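PDB 4OPC: conserved Archaeal protein from Sulfolobus acidocaldarius, which reduces the double bonds of the geranylgeranyl chains of archaeal membrane lipid precursors, using a bound FAD, to give saturated archaeol lipids. Local coordinates for residues Leu5-Leu10 and Lys31-Asp36; Leu10-Gly15 and Glu156-Ser161; Lys393-Ile398 and Phe408-Val413. One frame throughout, in Å; residues are numbered along the deposited sequence.

Interaction 1 (Leu5-Leu10 and Lys31-Asp36). With FDA (dihydroflavine-adenine dinucleotide), chain B.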
# COMPACT_ATOMS: atom_id res chain seq x y z
N LEU A 5 -14.24 18.40 23.12
CA LEU A 5 -14.56 19.13 21.89
C LEU A 5 -15.40 18.27 20.95
O LEU A 5 -15.23 17.06 20.91
CB LEU A 5 -13.27 19.56 21.21
CG LEU A 5 -12.34 20.37 22.11
CD1 LEU A 5 -10.98 20.55 21.45
CD2 LEU A 5 -12.96 21.71 22.45
N LYS A 6 -16.29 18.90 20.19
CA LYS A 6 -17.20 18.19 19.28
C LYS A 6 -16.87 18.44 17.82
O LYS A 6 -16.97 19.57 17.34
CB LYS A 6 -18.65 18.61 19.55
CG LYS A 6 -19.12 18.33 20.96
CD LYS A 6 -19.66 16.92 21.11
CE LYS A 6 -20.26 16.72 22.49
NZ LYS A 6 -21.24 17.78 22.84
N TYR A 7 -16.50 17.37 17.11
CA TYR A 7 -16.17 17.44 15.69
C TYR A 7 -17.08 16.51 14.90
O TYR A 7 -17.69 15.60 15.45
CB TYR A 7 -14.70 17.08 15.45
CG TYR A 7 -13.76 18.20 15.82
CD1 TYR A 7 -13.43 18.45 17.14
CD2 TYR A 7 -13.20 19.02 14.84
CE1 TYR A 7 -12.59 19.49 17.49
CE2 TYR A 7 -12.36 20.07 15.18
CZ TYR A 7 -12.05 20.29 16.50
OH TYR A 7 -11.21 21.33 16.86
N ASP A 8 -17.18 16.75 13.60
CA ASP A 8 -17.92 15.82 12.75
C ASP A 8 -17.06 14.60 12.45
O ASP A 8 -17.53 13.46 12.58
CB ASP A 8 -18.32 16.50 11.45
CG ASP A 8 -19.35 17.58 11.67
OD1 ASP A 8 -20.27 17.37 12.51
OD2 ASP A 8 -19.26 18.64 11.02
N VAL A 9 -15.81 14.85 12.06
CA VAL A 9 -14.88 13.79 11.67
C VAL A 9 -13.53 14.03 12.34
O VAL A 9 -13.05 15.17 12.38
CB VAL A 9 -14.67 13.77 10.13
CG1 VAL A 9 -13.70 12.67 9.72
CG2 VAL A 9 -16.01 13.59 9.42
N LEU A 10 -12.92 12.96 12.86
CA LEU A 10 -11.54 12.99 13.34
C LEU A 10 -10.69 12.06 12.48
O LEU A 10 -11.00 10.87 12.39
CB LEU A 10 -11.48 12.55 14.80
CG LEU A 10 -10.08 12.28 15.37
CD1 LEU A 10 -9.24 13.56 15.41
CD2 LEU A 10 -10.21 11.67 16.74
N LYS A 31 -17.00 20.00 10.17
CA LYS A 31 -15.97 20.36 11.15
C LYS A 31 -15.05 19.15 11.30
O LYS A 31 -15.44 18.13 11.87
CB LYS A 31 -16.59 20.74 12.49
CG LYS A 31 -15.59 21.35 13.47
CD LYS A 31 -16.24 21.73 14.78
CE LYS A 31 -15.21 22.26 15.76
NZ LYS A 31 -14.48 23.45 15.21
N ILE A 32 -13.84 19.27 10.77
CA ILE A 32 -12.92 18.15 10.65
C ILE A 32 -11.62 18.47 11.36
O ILE A 32 -11.09 19.57 11.21
CB ILE A 32 -12.60 17.84 9.18
CG1 ILE A 32 -13.90 17.60 8.39
CG2 ILE A 32 -11.65 16.65 9.05
CD1 ILE A 32 -13.73 17.70 6.88
N LEU A 33 -11.13 17.52 12.14
CA LEU A 33 -9.83 17.62 12.77
C LEU A 33 -8.95 16.48 12.28
O LEU A 33 -9.36 15.32 12.32
CB LEU A 33 -9.95 17.52 14.29
CG LEU A 33 -8.63 17.52 15.07
CD1 LEU A 33 -7.85 18.82 14.85
CD2 LEU A 33 -8.89 17.30 16.56
N LEU A 34 -7.74 16.81 11.84
CA LEU A 34 -6.74 15.78 11.58
C LEU A 34 -5.59 15.96 12.55
O LEU A 34 -5.15 17.08 12.81
CB LEU A 34 -6.24 15.85 10.13
CG LEU A 34 -5.20 14.83 9.66
CD1 LEU A 34 -5.38 14.57 8.17
CD2 LEU A 34 -3.77 15.29 9.92
N VAL A 35 -5.11 14.85 13.10
CA VAL A 35 -3.96 14.87 13.99
C VAL A 35 -2.85 13.98 13.45
O VAL A 35 -3.12 12.98 12.76
CB VAL A 35 -4.33 14.42 15.43
CG1 VAL A 35 -5.40 15.35 16.02
CG2 VAL A 35 -4.79 12.96 15.46
N ASP A 36 -1.62 14.33 13.75
CA ASP A 36 -0.50 13.45 13.46
C ASP A 36 0.54 13.60 14.56
O ASP A 36 0.81 14.72 15.02
CB ASP A 36 0.13 13.76 12.10
CG ASP A 36 0.99 12.63 11.59
OD1 ASP A 36 2.08 12.41 12.14
OD2 ASP A 36 0.55 11.93 10.63
PA FDA B . 1.91 6.47 6.75
O1A FDA B . 2.68 5.52 7.59
O2A FDA B . 2.66 7.18 5.63
O5B FDA B . 1.27 7.58 7.68
C5B FDA B . 0.70 7.23 8.95
C4B FDA B . 0.72 8.47 9.81
O4B FDA B . -0.01 8.22 11.03
C3B FDA B . 2.12 8.95 10.22
O3B FDA B . 2.36 10.27 9.76
C2B FDA B . 2.12 8.79 11.76
O2B FDA B . 2.88 9.80 12.41
C1B FDA B . 0.64 8.90 12.08
N9A FDA B . 0.18 8.26 13.31
C8A FDA B . 0.28 6.93 13.64
N7A FDA B . -0.30 6.63 14.78
C5A FDA B . -0.82 7.83 15.22
C6A FDA B . -1.60 8.18 16.35
N6A FDA B . -2.04 7.29 17.24
N1A FDA B . -1.99 9.46 16.46
C2A FDA B . -1.59 10.34 15.55
N3A FDA B . -0.89 10.13 14.43
C4A FDA B . -0.56 8.84 14.31
N1 FDA B . 4.42 2.95 -2.09
C2 FDA B . 4.36 3.55 -3.32
O2 FDA B . 3.29 3.91 -3.81
N3 FDA B . 5.55 3.77 -3.97
C4 FDA B . 6.80 3.34 -3.57
O4 FDA B . 7.80 3.72 -4.18
C4X FDA B . 6.79 2.67 -2.33
N5 FDA B . 7.98 2.23 -1.81
C5X FDA B . 8.06 1.87 -0.48
C6 FDA B . 9.30 1.69 0.12
C7 FDA B . 9.42 1.43 1.47
C7M FDA B . 10.79 1.37 2.10
C8 FDA B . 8.26 1.29 2.25
C8M FDA B . 8.36 1.07 3.74
C9 FDA B . 7.01 1.45 1.65
C9A FDA B . 6.90 1.76 0.30
N10 FDA B . 5.66 1.97 -0.34
C10 FDA B . 5.62 2.53 -1.60
C1' FDA B . 4.38 1.91 0.42
C2' FDA B . 3.93 3.32 0.83
O2' FDA B . 5.02 4.07 1.36
C3' FDA B . 2.83 3.24 1.89
O3' FDA B . 1.86 2.30 1.46
C4' FDA B . 2.07 4.55 2.16
O4' FDA B . 2.97 5.65 2.35
C5' FDA B . 1.15 4.43 3.35
O5' FDA B . 0.54 5.70 3.64
P FDA B . -0.34 5.87 4.95
O1P FDA B . -0.84 7.26 4.94
O2P FDA B . -1.37 4.75 5.08
O3P FDA B . 0.67 5.63 6.16

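Interaction 2 (Leu10-Gly15 and Glu156-Ser161). With FDA (dihydroflavine-adenine dinucleotide), chain B.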
# COMPACT_ATOMS: atom_id res chain seq x y z
N LEU A 10 -12.92 12.96 12.86
CA LEU A 10 -11.54 12.99 13.34
C LEU A 10 -10.69 12.06 12.48
O LEU A 10 -11.00 10.87 12.39
CB LEU A 10 -11.48 12.55 14.80
CG LEU A 10 -10.08 12.28 15.37
CD1 LEU A 10 -9.24 13.56 15.41
CD2 LEU A 10 -10.21 11.67 16.74
N ILE A 11 -9.64 12.60 11.87
CA ILE A 11 -8.73 11.80 11.05
C ILE A 11 -7.46 11.62 11.83
O ILE A 11 -6.85 12.60 12.28
CB ILE A 11 -8.43 12.47 9.69
CG1 ILE A 11 -9.74 12.74 8.94
CG2 ILE A 11 -7.48 11.60 8.85
CD1 ILE A 11 -9.59 13.72 7.76
N ILE A 12 -7.08 10.36 12.04
CA ILE A 12 -5.89 10.05 12.84
C ILE A 12 -4.80 9.57 11.91
O ILE A 12 -4.85 8.45 11.39
CB ILE A 12 -6.18 8.99 13.90
CG1 ILE A 12 -7.38 9.39 14.76
CG2 ILE A 12 -4.94 8.77 14.76
CD1 ILE A 12 -7.78 8.32 15.76
N GLY A 13 -3.83 10.46 11.68
CA GLY A 13 -2.73 10.22 10.76
C GLY A 13 -2.85 11.09 9.53
O GLY A 13 -3.93 11.24 8.96
N GLY A 14 -1.73 11.67 9.13
CA GLY A 14 -1.71 12.61 8.03
C GLY A 14 -0.76 12.26 6.89
O GLY A 14 -0.26 13.16 6.24
N GLY A 15 -0.51 10.96 6.67
CA GLY A 15 0.25 10.53 5.51
C GLY A 15 -0.60 10.59 4.26
O GLY A 15 -1.60 11.31 4.24
N GLU A 156 -9.24 6.09 10.61
CA GLU A 156 -8.02 5.51 11.15
C GLU A 156 -7.02 5.39 10.01
O GLU A 156 -7.15 4.53 9.14
CB GLU A 156 -8.31 4.13 11.76
CG GLU A 156 -7.57 3.83 13.07
CD GLU A 156 -6.17 3.27 12.87
OE1 GLU A 156 -5.57 3.48 11.80
OE2 GLU A 156 -5.63 2.66 13.82
N ALA A 157 -6.02 6.27 10.03
CA ALA A 157 -5.05 6.38 8.95
C ALA A 157 -3.64 6.35 9.55
O ALA A 157 -2.75 7.10 9.13
CB ALA A 157 -5.28 7.66 8.17
N THR A 158 -3.44 5.47 10.53
CA THR A 158 -2.21 5.45 11.33
C THR A 158 -1.06 4.66 10.70
O THR A 158 -0.02 4.47 11.32
CB THR A 158 -2.47 4.90 12.74
OG1 THR A 158 -2.90 3.53 12.64
CG2 THR A 158 -3.52 5.72 13.50
N GLY A 159 -1.24 4.23 9.46
CA GLY A 159 -0.23 3.41 8.80
C GLY A 159 -0.07 2.03 9.43
O GLY A 159 -0.97 1.54 10.10
N TYR A 160 1.09 1.42 9.21
CA TYR A 160 1.33 0.07 9.70
C TYR A 160 1.19 -0.02 11.23
O TYR A 160 0.88 -1.08 11.77
CB TYR A 160 2.70 -0.42 9.25
CG TYR A 160 3.05 -1.81 9.75
CD1 TYR A 160 2.69 -2.95 9.04
CD2 TYR A 160 3.75 -1.96 10.94
CE1 TYR A 160 3.01 -4.22 9.52
CE2 TYR A 160 4.06 -3.20 11.42
CZ TYR A 160 3.70 -4.33 10.71
OH TYR A 160 4.04 -5.57 11.23
N SER A 161 1.42 1.08 11.92
CA SER A 161 1.28 1.08 13.38
C SER A 161 -0.09 0.58 13.84
O SER A 161 -0.18 -0.08 14.87
CB SER A 161 1.55 2.47 13.98
OG SER A 161 0.44 3.34 13.84
PA FDA B . 1.91 6.47 6.75
O1A FDA B . 2.68 5.52 7.59
O2A FDA B . 2.66 7.18 5.63
O5B FDA B . 1.27 7.58 7.68
C5B FDA B . 0.70 7.23 8.95
C4B FDA B . 0.72 8.47 9.81
O4B FDA B . -0.01 8.22 11.03
C3B FDA B . 2.12 8.95 10.22
O3B FDA B . 2.36 10.27 9.76
C2B FDA B . 2.12 8.79 11.76
O2B FDA B . 2.88 9.80 12.41
C1B FDA B . 0.64 8.90 12.08
N9A FDA B . 0.18 8.26 13.31
C8A FDA B . 0.28 6.93 13.64
N7A FDA B . -0.30 6.63 14.78
C5A FDA B . -0.82 7.83 15.22
C6A FDA B . -1.60 8.18 16.35
N6A FDA B . -2.04 7.29 17.24
N1A FDA B . -1.99 9.46 16.46
C2A FDA B . -1.59 10.34 15.55
N3A FDA B . -0.89 10.13 14.43
C4A FDA B . -0.56 8.84 14.31
N1 FDA B . 4.42 2.95 -2.09
C2 FDA B . 4.36 3.55 -3.32
O2 FDA B . 3.29 3.91 -3.81
N3 FDA B . 5.55 3.77 -3.97
C4 FDA B . 6.80 3.34 -3.57
O4 FDA B . 7.80 3.72 -4.18
C4X FDA B . 6.79 2.67 -2.33
N5 FDA B . 7.98 2.23 -1.81
C5X FDA B . 8.06 1.87 -0.48
C6 FDA B . 9.30 1.69 0.12
C7 FDA B . 9.42 1.43 1.47
C7M FDA B . 10.79 1.37 2.10
C8 FDA B . 8.26 1.29 2.25
C8M FDA B . 8.36 1.07 3.74
C9 FDA B . 7.01 1.45 1.65
C9A FDA B . 6.90 1.76 0.30
N10 FDA B . 5.66 1.97 -0.34
C10 FDA B . 5.62 2.53 -1.60
C1' FDA B . 4.38 1.91 0.42
C2' FDA B . 3.93 3.32 0.83
O2' FDA B . 5.02 4.07 1.36
C3' FDA B . 2.83 3.24 1.89
O3' FDA B . 1.86 2.30 1.46
C4' FDA B . 2.07 4.55 2.16
O4' FDA B . 2.97 5.65 2.35
C5' FDA B . 1.15 4.43 3.35
O5' FDA B . 0.54 5.70 3.64
P FDA B . -0.34 5.87 4.95
O1P FDA B . -0.84 7.26 4.94
O2P FDA B . -1.37 4.75 5.08
O3P FDA B . 0.67 5.63 6.16
O HOH W 1 -2.19 8.66 6.84

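Interaction 3 (Lys393-Ile398 and Phe408-Val413)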
# COMPACT_ATOMS: atom_id res chain seq x y z
N LYS A 393 -0.76 -20.64 -22.78
CA LYS A 393 0.41 -20.33 -23.59
C LYS A 393 1.70 -20.47 -22.78
O LYS A 393 2.70 -21.01 -23.26
CB LYS A 393 0.29 -18.91 -24.17
CG LYS A 393 1.53 -18.41 -24.88
CD LYS A 393 1.92 -19.30 -26.05
CE LYS A 393 3.15 -18.75 -26.77
NZ LYS A 393 2.89 -17.40 -27.34
N ALA A 394 1.66 -19.97 -21.55
CA ALA A 394 2.79 -20.08 -20.63
C ALA A 394 3.19 -21.54 -20.42
O ALA A 394 4.38 -21.88 -20.42
CB ALA A 394 2.45 -19.44 -19.31
N MET A 395 2.20 -22.40 -20.24
CA MET A 395 2.48 -23.81 -20.00
C MET A 395 3.10 -24.48 -21.21
O MET A 395 3.97 -25.35 -21.08
CB MET A 395 1.22 -24.54 -19.53
CG MET A 395 0.65 -24.00 -18.22
SD MET A 395 1.76 -24.10 -16.79
CE MET A 395 2.72 -22.59 -16.89
N ARG A 396 2.68 -24.07 -22.40
CA ARG A 396 3.32 -24.56 -23.61
C ARG A 396 4.77 -24.07 -23.69
O ARG A 396 5.66 -24.81 -24.10
CB ARG A 396 2.52 -24.16 -24.85
CG ARG A 396 3.21 -24.52 -26.16
CD ARG A 396 2.30 -24.34 -27.36
NE ARG A 396 1.35 -25.44 -27.49
CZ ARG A 396 0.45 -25.52 -28.47
NH1 ARG A 396 0.38 -24.56 -29.38
NH2 ARG A 396 -0.39 -26.56 -28.53
N VAL A 397 5.00 -22.82 -23.30
CA VAL A 397 6.34 -22.25 -23.36
C VAL A 397 7.35 -23.02 -22.50
O VAL A 397 8.50 -23.22 -22.91
CB VAL A 397 6.32 -20.75 -22.98
CG1 VAL A 397 7.72 -20.24 -22.67
CG2 VAL A 397 5.68 -19.93 -24.09
N ILE A 398 6.92 -23.47 -21.33
CA ILE A 398 7.84 -24.11 -20.41
C ILE A 398 7.80 -25.63 -20.50
O ILE A 398 8.41 -26.31 -19.67
CB ILE A 398 7.59 -23.68 -18.95
CG1 ILE A 398 6.22 -24.15 -18.46
CG2 ILE A 398 7.73 -22.16 -18.80
CD1 ILE A 398 6.03 -24.04 -16.97
N PHE A 408 5.06 -24.90 -13.15
CA PHE A 408 4.00 -25.72 -13.74
C PHE A 408 2.66 -25.57 -13.04
O PHE A 408 1.66 -26.11 -13.51
CB PHE A 408 4.41 -27.20 -13.80
CG PHE A 408 5.54 -27.48 -14.77
CD1 PHE A 408 5.29 -27.55 -16.13
CD2 PHE A 408 6.83 -27.69 -14.31
CE1 PHE A 408 6.33 -27.81 -17.03
CE2 PHE A 408 7.87 -27.95 -15.20
CZ PHE A 408 7.62 -28.01 -16.56
N LYS A 409 2.63 -24.85 -11.92
CA LYS A 409 1.37 -24.61 -11.21
C LYS A 409 0.69 -23.33 -11.64
O LYS A 409 -0.30 -22.92 -11.04
CB LYS A 409 1.61 -24.58 -9.70
CG LYS A 409 1.83 -25.98 -9.13
CD LYS A 409 2.25 -25.92 -7.68
CE LYS A 409 2.32 -27.31 -7.07
NZ LYS A 409 0.99 -27.96 -7.00
N LEU A 410 1.20 -22.69 -12.70
CA LEU A 410 0.72 -21.36 -13.05
C LEU A 410 -0.75 -21.37 -13.45
O LEU A 410 -1.49 -20.42 -13.16
CB LEU A 410 1.57 -20.75 -14.16
CG LEU A 410 1.15 -19.32 -14.55
CD1 LEU A 410 1.36 -18.40 -13.36
CD2 LEU A 410 1.91 -18.83 -15.77
N LYS A 411 -1.19 -22.43 -14.12
CA LYS A 411 -2.59 -22.54 -14.50
C LYS A 411 -3.49 -22.57 -13.27
O LYS A 411 -4.51 -21.88 -13.22
CB LYS A 411 -2.82 -23.79 -15.32
CG LYS A 411 -4.28 -24.02 -15.68
CD LYS A 411 -4.84 -22.85 -16.47
CE LYS A 411 -6.21 -23.17 -17.04
NZ LYS A 411 -6.14 -24.27 -18.05
N ALA A 412 -3.12 -23.36 -12.28
CA ALA A 412 -3.87 -23.43 -11.03
C ALA A 412 -3.86 -22.09 -10.30
O ALA A 412 -4.85 -21.70 -9.67
CB ALA A 412 -3.32 -24.52 -10.14
N VAL A 413 -2.73 -21.39 -10.36
CA VAL A 413 -2.62 -20.07 -9.75
C VAL A 413 -3.64 -19.13 -10.40
O VAL A 413 -4.37 -18.42 -9.70
CB VAL A 413 -1.20 -19.52 -9.90
CG1 VAL A 413 -1.15 -18.10 -9.43
CG2 VAL A 413 -0.24 -20.37 -9.09

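Interaction 1 (Leu5-Leu10 and Lys31-Asp36)
V9 and L10 run parallel to I32 and L33, neighbouring strands joined by the bond from L33 N to V9 O (3.0 Å); at the entrance K31 O accepts from D8 N at 2.8 Å and, weakly, from V9 N. The carboxylate of D8 reaches across to K31 N, and OD2 is met at 2.8 Å on its anti side, somewhat out of the carboxylate plane, by an almost linear N-H (178°). The Y7 ring then lies between two aliphatic groups. L33 CB sits over one face, 3.9 Å from the ring centroid, while K31 CE covers the opposite face at 3.8 Å. The lysine reaches that face with CG anti to the backbone N (chi1 -170°) and its chain extended until the bend at chi4. The hydroxyl of Y7 is hydrogen-bonded to E116, outside the pair. With an alanine at Y7, L33 CB and the K31 methylenes would probably lose the surface they both lean on, and E116 its hydroxyl partner. On the same face of the sheet as L33, L10 CD1 packs against L33 CD2 at 3.9 Å. Further along, D36 gives one carboxylate oxygen to each ribose hydroxyl of the dinucleotide, OD1 to O2B and OD2 to O3B (2.6 Å). Backbone and carboxylate bonds hold the strand's start, with the Y7 ring packed beside them, and its far end turns a carboxylate to the ribose.

Interaction 2 (Leu10-Gly15 and Glu156-Ser161)
I12 and E156 pair as parallel neighbours where a Rossmann-type dinucleotide-binding fold opens to receive its cofactor, and G13 and G15 belong to a sequence matching the GxGxxG pattern of such folds. One backbone bond joins the segments: A157 N gives its hydrogen to I12 O at 2.8 Å, bent to 139°. Beyond it both chains turn to the dinucleotide.

T158 is the worked example. Its CB already lies against the adenine, 3.4 Å from N7A of the cofactor. From there the side chain divides. CG2, anti to the carbonyl carbon, meets I12 CG2 at 3.6 Å, the two side chains lying alongside and pointing the same way; the isoleucine methyl also touches adenine N1A, so the two branched residues together line the base. OG1, placed between the backbone N and the carbonyl carbon (chi1 63°), turns instead to E156 and donates to OE1 at 2.8 Å on the syn side, somewhat out of the carboxylate plane. T158 N joins it at the same oxygen, from above that plane. Both donors come from one face, which probably helps fix the threonine's rotation, with S163 N a further partner of OG1. S290 adds another hydrogen bond to OE1, while OE2 is held by the amides of F164 and R165, so the buried carboxylate is well supplied with donors.

G13 brings its CA to 3.5 Å from A157 O in a CA-H...O contact; a CB there would collide with that oxygen. At G15 a CB would run into cofactor O5B. A water links the two segments to the cofactor: it accepts weakly from G15 N and donates to A157 O and to the phosphate, the water O lying 2.7 Å from FDA O1P.

Interaction 3 (Lys393-Ile398 and Phe408-Val413)
M395 folds back on itself, with chi2 at -60° and chi3 at 87°, and this double bend carries its CE onto L410 CB at 3.5 Å, slightly inside the usual carbon-carbon distance. L410 crosses the methionine at a slant. Its CG is anti to the backbone N (chi1 -178°), which extends CD2 to the CB of A394 at 3.6 Å as well as towards the methionine methyl. Sulfur SD itself faces the backbone, 3.8 Å from F408 O. A second patch forms beside this one, at the end of the first helix. There the side chains of I398 and F408 run antiparallel alongside one another, and the isoleucine's CD1 comes over one face of the phenyl ring, 4.0 Å from its centroid, as a CH-pi contact. The far rim of the same ring, at CZ, approaches I398 O at 3.6 Å. Outside the pair, K411 makes a salt bridge with D392, while F354 of helix 332-357 packs on L410. Small, flexible and aromatic side chains thus interlock without any polar bond between the two segments: two consecutive helices, 388-397 and 410-425, pack through their facing ends in a helix-loop-helix connection of the C-terminal helical region.

In the fold
Interactions 1 and 2 flank strand 9-12 of one mixed sheet, in which 32-35, 9-12 and 153-156 are parallel neighbours; the two contacts share L10, and their centres are about 13 Å apart. The backbone carries the join, with L33 O near I11 N at 2.8 Å, and D36 OD2 meets G14 N at 2.7 Å, a probable hydrogen bond that ties the ribose-binding aspartate to the glycine-rich turn. Both touch the same FDA, interaction 1 at the ribose and interaction 2 at the adenine, ribose and diphosphate. Interaction 3 lies across the chain's centre, about 41 Å from interaction 2 and 52 Å from interaction 1 between centres, the L410 side chain about 5 Å from bound PGT.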